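Long-range contacts in L0028 (Mitochondria associated protein) (Escherichia coli, PDB 3GCG), which probably acts as a guanine nucleotide exchange factor on host Rho-family GTPases, as related bacterial WxxxE effectors of the SopE-like fold do: residues Q45-T50 with A96-G101; Y51-V56 with Q89-N94; G77-A82 with N161-H166. All blocks are in the same frame, centred on the assembly; numbering follows the deposited sequence.

How the interactions relate
The three contacts form a series along the all-helical fold, running from a buried contact near the centre of the chain, beside the partner protein, to the end of the last helix. Interactions 1 and 2, with centres about 8 Å apart, hold the loop 89-94 and the start of helix 99-105 with the residues before it against consecutive turns of helix 41-67, and touch each other; the chain of another protein reaches both. Interaction 3, centred about 13 Å from interaction 2 and about 21 Å from interaction 1, does not touch the latter, and no other protein chain touches it. Phe80 links it to interaction 2: Phe80 CZ lies 3.5 Å from Val56 CG1.

Interaction 1: residues Q45-T50 with A96-G101; sequences QQEQTT and AQSSIG
Glu47 reaches out from helix 41-67 and sets its carboxylate against Ser98, Ser99 and Ile100. Its CG stands opposite the backbone N across the CA-CB bond (chi1 176°) and the chain then bends at chi2, which brings the two oxygens to neighbouring serines. Ser99 grips OE2 twice from the same face of the carboxylate: Ser99 N comes on the syn side, 2.9 Å from Glu47 OE2, while its hydroxyl lies well above the plane. Ser98 OG donates to the other oxygen, Glu47 OE1, although the modelled 2.4 Å is very short and its exact length is doubtful. The same OG accepts from Ile100 N and so N-caps helix 99-105. Trp43, hydrogen-bonded to Ser99 OG, and Glu47 stand four residues apart in the sequence WFQQE, the WxxxE signature of these effectors; here the pair fastens the N-terminal end of helix 99-105. Ile100 crosses the glutamate at about a right angle, with CG1 3.4 Å from Glu47 OE1. One turn on, Thr50 sends its methyl to the backbone, CG2 lying 3.2 Å from Gln97 O, whereas its OG1 turns back to Gln46 O. The Gln97 side chain starts away from the helix, NE2 bonding another protein's backbone.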
ATOM      1  N   GLN B  45       2.561 -17.074   7.421  1.00 23.11           N
ATOM      2  CA  GLN B  45       2.702 -17.522   6.039  1.00 23.91           C
ATOM      3  C   GLN B  45       2.575 -16.363   5.049  1.00 23.09           C
ATOM      4  O   GLN B  45       3.418 -16.188   4.165  1.00 20.04           O
ATOM      5  CB  GLN B  45       1.642 -18.587   5.716  1.00 26.55           C
ATOM      6  CG  GLN B  45       1.926 -19.970   6.298  1.00 31.85           C
ATOM      7  CD  GLN B  45       0.875 -21.013   5.912  1.00 35.87           C
ATOM      8  OE1 GLN B  45       0.603 -21.243   4.728  1.00 36.28           O
ATOM      9  NE2 GLN B  45       0.285 -21.654   6.917  1.00 36.94           N
ATOM     10  N   GLN B  46       1.518 -15.572   5.209  1.00 22.00           N
ATOM     11  CA  GLN B  46       1.268 -14.442   4.324  1.00 22.39           C
ATOM     12  C   GLN B  46       2.358 -13.375   4.380  1.00 21.92           C
ATOM     13  O   GLN B  46       2.824 -12.901   3.347  1.00 20.57           O
ATOM     14  CB  GLN B  46      -0.077 -13.808   4.663  1.00 21.38           C
ATOM     15  CG  GLN B  46      -1.212 -14.801   4.699  1.00 23.75           C
ATOM     16  CD  GLN B  46      -2.567 -14.131   4.620  1.00 24.61           C
ATOM     17  OE1 GLN B  46      -2.713 -12.953   4.961  1.00 22.03           O
ATOM     18  NE2 GLN B  46      -3.570 -14.882   4.179  1.00 23.87           N
ATOM     19  N   GLU B  47       2.754 -12.996   5.590  1.00 22.32           N
ATOM     20  CA  GLU B  47       3.784 -11.983   5.762  1.00 23.09           C
ATOM     21  C   GLU B  47       5.113 -12.449   5.178  1.00 23.39           C
ATOM     22  O   GLU B  47       5.795 -11.687   4.499  1.00 24.42           O
ATOM     23  CB  GLU B  47       3.956 -11.639   7.244  1.00 21.79           C
ATOM     24  CG  GLU B  47       5.084 -10.661   7.505  1.00 23.14           C
ATOM     25  CD  GLU B  47       4.816  -9.293   6.899  1.00 23.80           C
ATOM     26  OE1 GLU B  47       5.793  -8.543   6.709  1.00 22.10           O
ATOM     27  OE2 GLU B  47       3.635  -8.968   6.629  1.00 20.76           O
ATOM     28  N   GLN B  48       5.476 -13.701   5.437  1.00 23.08           N
ATOM     29  CA  GLN B  48       6.730 -14.242   4.914  1.00 22.98           C
ATOM     30  C   GLN B  48       6.840 -14.118   3.391  1.00 21.95           C
ATOM     31  O   GLN B  48       7.844 -13.606   2.879  1.00 21.05           O
ATOM     32  CB  GLN B  48       6.886 -15.714   5.312  1.00 23.96           C
ATOM     33  CG  GLN B  48       8.265 -16.284   5.007  1.00 24.98           C
ATOM     34  CD  GLN B  48       8.509 -17.622   5.702  1.00 29.64           C
ATOM     35  OE1 GLN B  48       7.728 -18.572   5.546  1.00 27.28           O
ATOM     36  NE2 GLN B  48       9.595 -17.702   6.472  1.00 25.90           N
ATOM     37  N   THR B  49       5.827 -14.588   2.661  1.00 19.73           N
ATOM     38  CA  THR B  49       5.887 -14.502   1.208  1.00 20.00           C
ATOM     39  C   THR B  49       5.762 -13.049   0.753  1.00 19.03           C
ATOM     40  O   THR B  49       6.295 -12.670  -0.280  1.00 18.74           O
ATOM     41  CB  THR B  49       4.798 -15.381   0.509  1.00 21.97           C
ATOM     42  OG1 THR B  49       3.798 -14.550  -0.094  1.00 24.44           O
ATOM     43  CG2 THR B  49       4.153 -16.319   1.487  1.00 20.38           C
ATOM     44  N   THR B  50       5.080 -12.232   1.545  1.00 20.62           N
ATOM     45  CA  THR B  50       4.911 -10.823   1.212  1.00 20.76           C
ATOM     46  C   THR B  50       6.196 -10.016   1.431  1.00 20.03           C
ATOM     47  O   THR B  50       6.615  -9.270   0.544  1.00 20.60           O
ATOM     48  CB  THR B  50       3.771 -10.183   2.033  1.00 19.24           C
ATOM     49  OG1 THR B  50       2.518 -10.719   1.597  1.00 18.22           O
ATOM     50  CG2 THR B  50       3.760  -8.669   1.853  1.00 16.68           C
ATOM     51  N   ALA B  96       4.624  -6.052  -1.936  1.00 19.51           N
ATOM     52  CA  ALA B  96       5.280  -4.758  -1.788  1.00 19.27           C
ATOM     53  C   ALA B  96       5.049  -4.028  -0.465  1.00 18.02           C
ATOM     54  O   ALA B  96       5.723  -3.041  -0.187  1.00 17.28           O
ATOM     55  CB  ALA B  96       4.872  -3.853  -2.941  1.00 20.71           C
ATOM     56  N   GLN B  97       4.094  -4.493   0.335  1.00 18.52           N
ATOM     57  CA  GLN B  97       3.788  -3.857   1.618  1.00 16.93           C
ATOM     58  C   GLN B  97       3.709  -4.898   2.729  1.00 16.90           C
ATOM     59  O   GLN B  97       2.824  -5.755   2.747  1.00 16.15           O
ATOM     60  CB  GLN B  97       2.457  -3.094   1.548  1.00 16.51           C
ATOM     61  CG  GLN B  97       2.385  -1.971   0.499  1.00 12.96           C
ATOM     62  CD  GLN B  97       3.285  -0.797   0.832  1.00 12.44           C
ATOM     63  OE1 GLN B  97       3.306  -0.325   1.965  1.00 11.90           O
ATOM     64  NE2 GLN B  97       4.021  -0.308  -0.161  1.00 12.97           N
ATOM     65  N   SER B  98       4.646  -4.799   3.658  1.00 17.34           N
ATOM     66  CA  SER B  98       4.758  -5.703   4.795  1.00 17.48           C
ATOM     67  C   SER B  98       3.845  -5.235   5.927  1.00 15.56           C
ATOM     68  O   SER B  98       3.821  -4.060   6.253  1.00 15.87           O
ATOM     69  CB  SER B  98       6.219  -5.723   5.263  1.00 16.02           C
ATOM     70  OG  SER B  98       6.350  -6.211   6.586  1.00 19.62           O
ATOM     71  N   SER B  99       3.102  -6.148   6.536  1.00 14.22           N
ATOM     72  CA  SER B  99       2.227  -5.733   7.622  1.00 15.11           C
ATOM     73  C   SER B  99       3.061  -5.419   8.858  1.00 14.63           C
ATOM     74  O   SER B  99       2.568  -4.815   9.803  1.00 15.81           O
ATOM     75  CB  SER B  99       1.188  -6.815   7.936  1.00 15.60           C
ATOM     76  OG  SER B  99       1.773  -7.947   8.554  1.00 12.82           O
ATOM     77  N   ILE B 100       4.329  -5.825   8.849  1.00 15.87           N
ATOM     78  CA  ILE B 100       5.217  -5.549   9.977  1.00 17.93           C
ATOM     79  C   ILE B 100       5.551  -4.061   9.974  1.00 17.57           C
ATOM     80  O   ILE B 100       5.526  -3.407  11.012  1.00 20.20           O
ATOM     81  CB  ILE B 100       6.554  -6.338   9.883  1.00 17.69           C
ATOM     82  CG1 ILE B 100       6.307  -7.838  10.040  1.00 17.88           C
ATOM     83  CG2 ILE B 100       7.510  -5.872  10.969  1.00 19.69           C
ATOM     84  CD1 ILE B 100       7.546  -8.669   9.800  1.00 18.65           C
ATOM     85  N   GLY B 101       5.878  -3.536   8.798  1.00 17.75           N
ATOM     86  CA  GLY B 101       6.207  -2.127   8.688  1.00 16.40           C
ATOM     87  C   GLY B 101       4.985  -1.279   8.974  1.00 15.87           C
ATOM     88  O   GLY B 101       5.078  -0.213   9.574  1.00 15.08           O
TER

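Interaction 2: residues Y51-V56 with Q89-N94; sequences YISRTV and QPLDMN
Ile52 and Leu91 meet at about a right angle, the CG2 methyl of the isoleucine lying 3.6 Å from Leu91 CD2. Ile52 on helix 41-67 points toward the loop, and Leu91 points back at the helix. The longer branch of Ile52 runs to CD1, 4.0 Å from the aliphatic CG of Gln89, whose chain it likewise crosses nearly perpendicularly. Val56, a turn further along, adds a looser touch on Leu91. Leu87 and Val83 of helix 73-87 extend this apolar patch, packing on Ile52 and Leu91 respectively. Beside it, Ser53 provides the polar link. With OG beside the backbone N (chi1 -67°), it receives Asp92 N in a nearly straight bond, 2.8 Å from N to OG with an angle of 170° at the hydrogen. The same hydroxyl is also hydrogen-bonded to Thr49 O, so it ties the loop to the preceding helical turn. Asp92 turns its carboxylate elsewhere: OD1 bonds an aromatic side chain of another protein's chain, while OD2, on its anti side, accepts from Asn94 N at 2.9 Å. This last bond closes an Asx turn in a loop that meets the chain of another protein, consistent with the GTPase-facing loop of SopE-like exchange factors.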
ATOM      1  N   TYR B  51       6.805 -10.163   2.607  1.00 18.42           N
ATOM      2  CA  TYR B  51       8.040  -9.446   2.943  1.00 19.06           C
ATOM      3  C   TYR B  51       9.182  -9.825   2.001  1.00 18.68           C
ATOM      4  O   TYR B  51       9.951  -8.972   1.556  1.00 18.29           O
ATOM      5  CB  TYR B  51       8.474  -9.742   4.381  1.00 18.13           C
ATOM      6  CG  TYR B  51       9.648  -8.889   4.816  1.00 17.39           C
ATOM      7  CD1 TYR B  51       9.449  -7.654   5.432  1.00 16.46           C
ATOM      8  CD2 TYR B  51      10.958  -9.280   4.531  1.00 19.52           C
ATOM      9  CE1 TYR B  51      10.517  -6.826   5.746  1.00 16.37           C
ATOM     10  CE2 TYR B  51      12.038  -8.454   4.834  1.00 19.36           C
ATOM     11  CZ  TYR B  51      11.810  -7.232   5.438  1.00 20.02           C
ATOM     12  OH  TYR B  51      12.881  -6.409   5.714  1.00 24.05           O
ATOM     13  N   ILE B  52       9.288 -11.114   1.706  1.00 19.48           N
ATOM     14  CA  ILE B  52      10.317 -11.613   0.815  1.00 19.15           C
ATOM     15  C   ILE B  52      10.081 -11.125  -0.614  1.00 17.91           C
ATOM     16  O   ILE B  52      11.032 -10.747  -1.304  1.00 16.35           O
ATOM     17  CB  ILE B  52      10.349 -13.145   0.826  1.00 19.80           C
ATOM     18  CG1 ILE B  52      10.770 -13.642   2.210  1.00 21.38           C
ATOM     19  CG2 ILE B  52      11.314 -13.659  -0.243  1.00 22.61           C
ATOM     20  CD1 ILE B  52      10.632 -15.161   2.370  1.00 23.40           C
ATOM     21  N   SER B  53       8.817 -11.136  -1.047  1.00 16.42           N
ATOM     22  CA  SER B  53       8.452 -10.682  -2.393  1.00 15.72           C
ATOM     23  C   SER B  53       8.734  -9.204  -2.556  1.00 15.20           C
ATOM     24  O   SER B  53       9.166  -8.756  -3.615  1.00 15.59           O
ATOM     25  CB  SER B  53       6.966 -10.921  -2.674  1.00 14.75           C
ATOM     26  OG  SER B  53       6.676 -12.301  -2.743  1.00 14.50           O
ATOM     27  N   ARG B  54       8.474  -8.436  -1.510  1.00 16.18           N
ATOM     28  CA  ARG B  54       8.721  -7.012  -1.589  1.00 18.19           C
ATOM     29  C   ARG B  54      10.234  -6.784  -1.617  1.00 16.73           C
ATOM     30  O   ARG B  54      10.719  -5.916  -2.339  1.00 17.26           O
ATOM     31  CB  ARG B  54       8.021  -6.301  -0.424  1.00 21.13           C
ATOM     32  CG  ARG B  54       8.884  -5.780   0.683  1.00 27.30           C
ATOM     33  CD  ARG B  54       9.204  -4.315   0.498  1.00 31.15           C
ATOM     34  NE  ARG B  54       9.781  -3.763   1.720  1.00 38.45           N
ATOM     35  CZ  ARG B  54       9.072  -3.369   2.772  1.00 41.02           C
ATOM     36  NH1 ARG B  54       7.746  -3.447   2.753  1.00 43.15           N
ATOM     37  NH2 ARG B  54       9.691  -2.930   3.863  1.00 44.07           N
ATOM     38  N   THR B  55      10.980  -7.585  -0.858  1.00 15.52           N
ATOM     39  CA  THR B  55      12.443  -7.483  -0.844  1.00 16.47           C
ATOM     40  C   THR B  55      12.931  -7.733  -2.271  1.00 15.80           C
ATOM     41  O   THR B  55      13.823  -7.048  -2.762  1.00 15.44           O
ATOM     42  CB  THR B  55      13.085  -8.532   0.103  1.00 15.26           C
ATOM     43  OG1 THR B  55      12.688  -8.266   1.451  1.00 16.07           O
ATOM     44  CG2 THR B  55      14.603  -8.464   0.037  1.00 17.46           C
ATOM     45  N   VAL B  56      12.323  -8.712  -2.937  1.00 15.39           N
ATOM     46  CA  VAL B  56      12.692  -9.029  -4.308  1.00 15.09           C
ATOM     47  C   VAL B  56      12.328  -7.880  -5.241  1.00 15.55           C
ATOM     48  O   VAL B  56      13.145  -7.457  -6.050  1.00 18.33           O
ATOM     49  CB  VAL B  56      11.990 -10.309  -4.806  1.00 12.96           C
ATOM     50  CG1 VAL B  56      12.236 -10.484  -6.287  1.00 13.47           C
ATOM     51  CG2 VAL B  56      12.503 -11.523  -4.046  1.00 12.43           C
ATOM     52  N   GLN B  89      10.519 -21.171  -1.374  1.00 34.94           N
ATOM     53  CA  GLN B  89       9.476 -20.402  -0.707  1.00 35.11           C
ATOM     54  C   GLN B  89       8.549 -19.824  -1.765  1.00 33.41           C
ATOM     55  O   GLN B  89       9.008 -19.257  -2.758  1.00 33.78           O
ATOM     56  CB  GLN B  89      10.103 -19.245   0.084  1.00 37.26           C
ATOM     57  CG  GLN B  89       9.420 -18.901   1.404  1.00 39.46           C
ATOM     58  CD  GLN B  89       9.908 -19.779   2.540  1.00 40.24           C
ATOM     59  OE1 GLN B  89       9.546 -20.955   2.637  1.00 41.94           O
ATOM     60  NE2 GLN B  89      10.753 -19.216   3.401  1.00 39.84           N
ATOM     61  N   PRO B  90       7.228 -19.969  -1.581  1.00 32.52           N
ATOM     62  CA  PRO B  90       6.313 -19.410  -2.581  1.00 31.59           C
ATOM     63  C   PRO B  90       6.382 -17.880  -2.515  1.00 29.11           C
ATOM     64  O   PRO B  90       6.460 -17.302  -1.430  1.00 28.99           O
ATOM     65  CB  PRO B  90       4.954 -19.950  -2.145  1.00 32.29           C
ATOM     66  CG  PRO B  90       5.103 -20.020  -0.646  1.00 32.79           C
ATOM     67  CD  PRO B  90       6.482 -20.624  -0.490  1.00 31.96           C
ATOM     68  N   LEU B  91       6.369 -17.235  -3.676  1.00 26.37           N
ATOM     69  CA  LEU B  91       6.436 -15.783  -3.737  1.00 24.78           C
ATOM     70  C   LEU B  91       5.276 -15.208  -4.555  1.00 23.89           C
ATOM     71  O   LEU B  91       4.543 -15.945  -5.209  1.00 24.72           O
ATOM     72  CB  LEU B  91       7.777 -15.358  -4.345  1.00 24.41           C
ATOM     73  CG  LEU B  91       9.031 -15.921  -3.664  1.00 24.91           C
ATOM     74  CD1 LEU B  91      10.281 -15.345  -4.338  1.00 23.76           C
ATOM     75  CD2 LEU B  91       9.021 -15.572  -2.173  1.00 24.35           C
ATOM     76  N   ASP B  92       5.117 -13.891  -4.511  1.00 22.53           N
ATOM     77  CA  ASP B  92       4.051 -13.206  -5.236  1.00 23.03           C
ATOM     78  C   ASP B  92       4.656 -11.927  -5.824  1.00 23.55           C
ATOM     79  O   ASP B  92       5.008 -11.010  -5.093  1.00 23.38           O
ATOM     80  CB  ASP B  92       2.912 -12.877  -4.266  1.00 22.27           C
ATOM     81  CG  ASP B  92       1.701 -12.277  -4.955  1.00 24.14           C
ATOM     82  OD1 ASP B  92       0.580 -12.503  -4.456  1.00 25.67           O
ATOM     83  OD2 ASP B  92       1.856 -11.570  -5.974  1.00 23.88           O
ATOM     84  N   MET B  93       4.774 -11.858  -7.144  1.00 23.48           N
ATOM     85  CA  MET B  93       5.389 -10.686  -7.737  1.00 25.68           C
ATOM     86  C   MET B  93       4.698  -9.357  -7.501  1.00 23.85           C
ATOM     87  O   MET B  93       5.192  -8.339  -7.939  1.00 23.59           O
ATOM     88  CB  MET B  93       5.639 -10.897  -9.234  1.00 30.10           C
ATOM     89  CG  MET B  93       4.442 -11.205 -10.086  1.00 36.20           C
ATOM     90  SD  MET B  93       5.021 -11.537 -11.775  1.00 46.10           S
ATOM     91  CE  MET B  93       5.523 -13.242 -11.602  1.00 42.50           C
ATOM     92  N   ASN B  94       3.567  -9.359  -6.805  1.00 24.48           N
ATOM     93  CA  ASN B  94       2.863  -8.114  -6.490  1.00 21.45           C
ATOM     94  C   ASN B  94       3.203  -7.697  -5.054  1.00 19.21           C
ATOM     95  O   ASN B  94       2.794  -6.633  -4.595  1.00 16.62           O
ATOM     96  CB  ASN B  94       1.351  -8.304  -6.610  1.00 22.51           C
ATOM     97  CG  ASN B  94       0.906  -8.558  -8.034  1.00 26.79           C
ATOM     98  OD1 ASN B  94      -0.140  -9.169  -8.271  1.00 24.58           O
ATOM     99  ND2 ASN B  94       1.690  -8.077  -8.993  1.00 27.53           N
TER

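Interaction 3: residues G77-A82 with N161-H166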
ATOM      1  N   GLY B  77       8.686 -12.452 -14.058  1.00 25.93           N
ATOM      2  CA  GLY B  77       8.201 -13.729 -13.567  1.00 24.83           C
ATOM      3  C   GLY B  77       9.300 -14.776 -13.503  1.00 24.22           C
ATOM      4  O   GLY B  77       9.387 -15.545 -12.540  1.00 22.92           O
ATOM      5  N   HIS B  78      10.151 -14.825 -14.522  1.00 23.56           N
ATOM      6  CA  HIS B  78      11.227 -15.805 -14.507  1.00 24.28           C
ATOM      7  C   HIS B  78      12.135 -15.526 -13.308  1.00 23.55           C
ATOM      8  O   HIS B  78      12.610 -16.452 -12.641  1.00 24.23           O
ATOM      9  CB  HIS B  78      12.025 -15.750 -15.809  1.00 26.73           C
ATOM     10  CG  HIS B  78      11.197 -15.996 -17.030  1.00 33.80           C
ATOM     11  ND1 HIS B  78      10.400 -17.109 -17.175  1.00 36.46           N
ATOM     12  CD2 HIS B  78      11.032 -15.263 -18.159  1.00 36.26           C
ATOM     13  CE1 HIS B  78       9.777 -17.055 -18.341  1.00 36.91           C
ATOM     14  NE2 HIS B  78      10.143 -15.945 -18.956  1.00 37.85           N
ATOM     15  N   ILE B  79      12.358 -14.245 -13.026  1.00 20.09           N
ATOM     16  CA  ILE B  79      13.203 -13.869 -11.903  1.00 19.51           C
ATOM     17  C   ILE B  79      12.551 -14.299 -10.589  1.00 19.41           C
ATOM     18  O   ILE B  79      13.218 -14.840  -9.705  1.00 17.32           O
ATOM     19  CB  ILE B  79      13.486 -12.343 -11.907  1.00 18.81           C
ATOM     20  CG1 ILE B  79      14.416 -11.999 -13.081  1.00 18.74           C
ATOM     21  CG2 ILE B  79      14.142 -11.922 -10.606  1.00 16.74           C
ATOM     22  CD1 ILE B  79      14.635 -10.515 -13.297  1.00 16.85           C
ATOM     23  N   PHE B  80      11.244 -14.085 -10.474  1.00 17.84           N
ATOM     24  CA  PHE B  80      10.540 -14.469  -9.267  1.00 21.06           C
ATOM     25  C   PHE B  80      10.528 -15.982  -9.043  1.00 22.38           C
ATOM     26  O   PHE B  80      10.676 -16.441  -7.913  1.00 22.04           O
ATOM     27  CB  PHE B  80       9.109 -13.919  -9.281  1.00 20.28           C
ATOM     28  CG  PHE B  80       8.944 -12.668  -8.461  1.00 19.91           C
ATOM     29  CD1 PHE B  80       9.338 -11.436  -8.958  1.00 18.73           C
ATOM     30  CD2 PHE B  80       8.455 -12.740  -7.162  1.00 19.27           C
ATOM     31  CE1 PHE B  80       9.249 -10.294  -8.169  1.00 20.14           C
ATOM     32  CE2 PHE B  80       8.362 -11.610  -6.367  1.00 18.67           C
ATOM     33  CZ  PHE B  80       8.762 -10.384  -6.868  1.00 21.02           C
ATOM     34  N   ARG B  81      10.363 -16.755 -10.111  1.00 25.45           N
ATOM     35  CA  ARG B  81      10.362 -18.207  -9.978  1.00 28.65           C
ATOM     36  C   ARG B  81      11.767 -18.681  -9.610  1.00 28.96           C
ATOM     37  O   ARG B  81      11.935 -19.602  -8.803  1.00 28.21           O
ATOM     38  CB  ARG B  81       9.919 -18.877 -11.281  1.00 32.78           C
ATOM     39  CG  ARG B  81       8.950 -20.042 -11.074  1.00 41.28           C
ATOM     40  CD  ARG B  81       9.343 -20.910  -9.867  1.00 45.94           C
ATOM     41  NE  ARG B  81       8.359 -21.959  -9.597  1.00 51.74           N
ATOM     42  CZ  ARG B  81       8.326 -22.699  -8.489  1.00 53.89           C
ATOM     43  NH1 ARG B  81       9.223 -22.511  -7.528  1.00 55.11           N
ATOM     44  NH2 ARG B  81       7.392 -23.631  -8.340  1.00 54.65           N
ATOM     45  N   ALA B  82      12.779 -18.039 -10.197  1.00 27.29           N
ATOM     46  CA  ALA B  82      14.163 -18.392  -9.910  1.00 25.57           C
ATOM     47  C   ALA B  82      14.446 -18.161  -8.432  1.00 25.25           C
ATOM     48  O   ALA B  82      15.019 -19.016  -7.757  1.00 26.45           O
ATOM     49  CB  ALA B  82      15.107 -17.559 -10.767  1.00 24.53           C
ATOM     50  N   ASN B 161      21.575 -12.221  -8.561  1.00 21.23           N
ATOM     51  CA  ASN B 161      22.097 -13.294  -9.391  1.00 21.23           C
ATOM     52  C   ASN B 161      21.037 -13.758 -10.389  1.00 20.74           C
ATOM     53  O   ASN B 161      21.369 -14.257 -11.461  1.00 21.39           O
ATOM     54  CB  ASN B 161      22.542 -14.464  -8.508  1.00 22.44           C
ATOM     55  CG  ASN B 161      23.666 -15.266  -9.133  1.00 26.27           C
ATOM     56  OD1 ASN B 161      23.471 -16.406  -9.557  1.00 28.99           O
ATOM     57  ND2 ASN B 161      24.852 -14.666  -9.202  1.00 23.66           N
ATOM     58  N   ALA B 162      19.765 -13.607 -10.027  1.00 19.98           N
ATOM     59  CA  ALA B 162      18.672 -13.991 -10.918  1.00 19.56           C
ATOM     60  C   ALA B 162      18.595 -12.939 -12.018  1.00 19.21           C
ATOM     61  O   ALA B 162      18.503 -13.262 -13.204  1.00 19.51           O
ATOM     62  CB  ALA B 162      17.350 -14.046 -10.149  1.00 18.86           C
ATOM     63  N   ILE B 163      18.631 -11.673 -11.615  1.00 18.02           N
ATOM     64  CA  ILE B 163      18.583 -10.578 -12.573  1.00 20.43           C
ATOM     65  C   ILE B 163      19.728 -10.746 -13.584  1.00 22.33           C
ATOM     66  O   ILE B 163      19.536 -10.621 -14.794  1.00 18.62           O
ATOM     67  CB  ILE B 163      18.729  -9.220 -11.860  1.00 20.26           C
ATOM     68  CG1 ILE B 163      17.528  -8.991 -10.943  1.00 19.09           C
ATOM     69  CG2 ILE B 163      18.844  -8.093 -12.887  1.00 18.92           C
ATOM     70  CD1 ILE B 163      17.632  -7.730 -10.102  1.00 18.99           C
ATOM     71  N   LEU B 164      20.919 -11.040 -13.073  1.00 23.70           N
ATOM     72  CA  LEU B 164      22.075 -11.225 -13.933  1.00 27.05           C
ATOM     73  C   LEU B 164      21.839 -12.365 -14.921  1.00 27.09           C
ATOM     74  O   LEU B 164      22.144 -12.251 -16.105  1.00 26.70           O
ATOM     75  CB  LEU B 164      23.311 -11.538 -13.089  1.00 29.04           C
ATOM     76  CG  LEU B 164      24.539 -10.676 -13.393  1.00 32.45           C
ATOM     77  CD1 LEU B 164      25.742 -11.240 -12.639  1.00 34.40           C
ATOM     78  CD2 LEU B 164      24.811 -10.653 -14.902  1.00 32.90           C
ATOM     79  N   GLU B 165      21.290 -13.464 -14.420  1.00 27.30           N
ATOM     80  CA  GLU B 165      21.028 -14.626 -15.251  1.00 28.43           C
ATOM     81  C   GLU B 165      19.927 -14.445 -16.292  1.00 29.93           C
ATOM     82  O   GLU B 165      20.068 -14.885 -17.432  1.00 32.64           O
ATOM     83  CB  GLU B 165      20.675 -15.818 -14.371  1.00 26.01           C
ATOM     84  CG  GLU B 165      20.494 -17.114 -15.137  1.00 28.61           C
ATOM     85  CD  GLU B 165      20.086 -18.254 -14.230  1.00 28.40           C
ATOM     86  OE1 GLU B 165      20.415 -18.192 -13.030  1.00 30.38           O
ATOM     87  OE2 GLU B 165      19.449 -19.213 -14.713  1.00 29.99           O
ATOM     88  N   HIS B 166      18.832 -13.799 -15.909  1.00 30.71           N
ATOM     89  CA  HIS B 166      17.716 -13.629 -16.831  1.00 32.44           C
ATOM     90  C   HIS B 166      17.576 -12.267 -17.506  1.00 35.24           C
ATOM     91  O   HIS B 166      16.982 -12.168 -18.578  1.00 37.76           O
ATOM     92  CB  HIS B 166      16.421 -14.001 -16.114  1.00 29.62           C
ATOM     93  CG  HIS B 166      16.433 -15.388 -15.552  1.00 27.83           C
ATOM     94  ND1 HIS B 166      16.419 -16.515 -16.346  1.00 28.91           N
ATOM     95  CD2 HIS B 166      16.518 -15.834 -14.277  1.00 28.21           C
ATOM     96  CE1 HIS B 166      16.498 -17.591 -15.586  1.00 28.14           C
ATOM     97  NE2 HIS B 166      16.561 -17.205 -14.325  1.00 27.63           N
TER
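Ile79 has CG1 beside its backbone N and opposite the carbonyl carbon (chi1 -70°), and its chain continues extended, which carries CD1 across the interface to the backbone and side chain of Ile163. CD1 ends 4.0 Å from Ile163 CG1, the two side chains crossing obliquely. The first torsion of His166 has the same sense (chi1 -56°) and sets the ring alongside helix 73-87, one face turned to it; Ile79 and His166 slide past each other in opposite directions. The second branch of Ile79 touches an alanine, CG2 lying 3.9 Å from Ala162 CB, and Ala82 CB lies 4.2 Å from the same Ala162 CB. These small residues sit where the helices come together: the axes of the two short segments approach to 9.2 Å with their N-to-C directions 135° apart. The contact thereby packs helix 152-166, the last of the chain, against helix 73-87 in one arm of the V-shaped SopE-like fold, while Leu60 and Tyr63 of helix 41-67 touch Ile163. An alanine in place of Ile79 would probably open a gap between the helices, leaving Ile163 CG1 and the Ala162 methyl without the isoleucine branches that meet them, and His166 CB with less to lean on. Nearer the solvent, the His166 ring lies between two aliphatic groups: His78 CB lies over one face, 4.4 Å from His166 CG, and Glu165 CG of its own helix lies over the other. Ala82 CB approaches the same ring obliquely, 3.9 Å from His166 NE2, while the imidazole of His78 leads away to a weak hydrogen bond with Glu74.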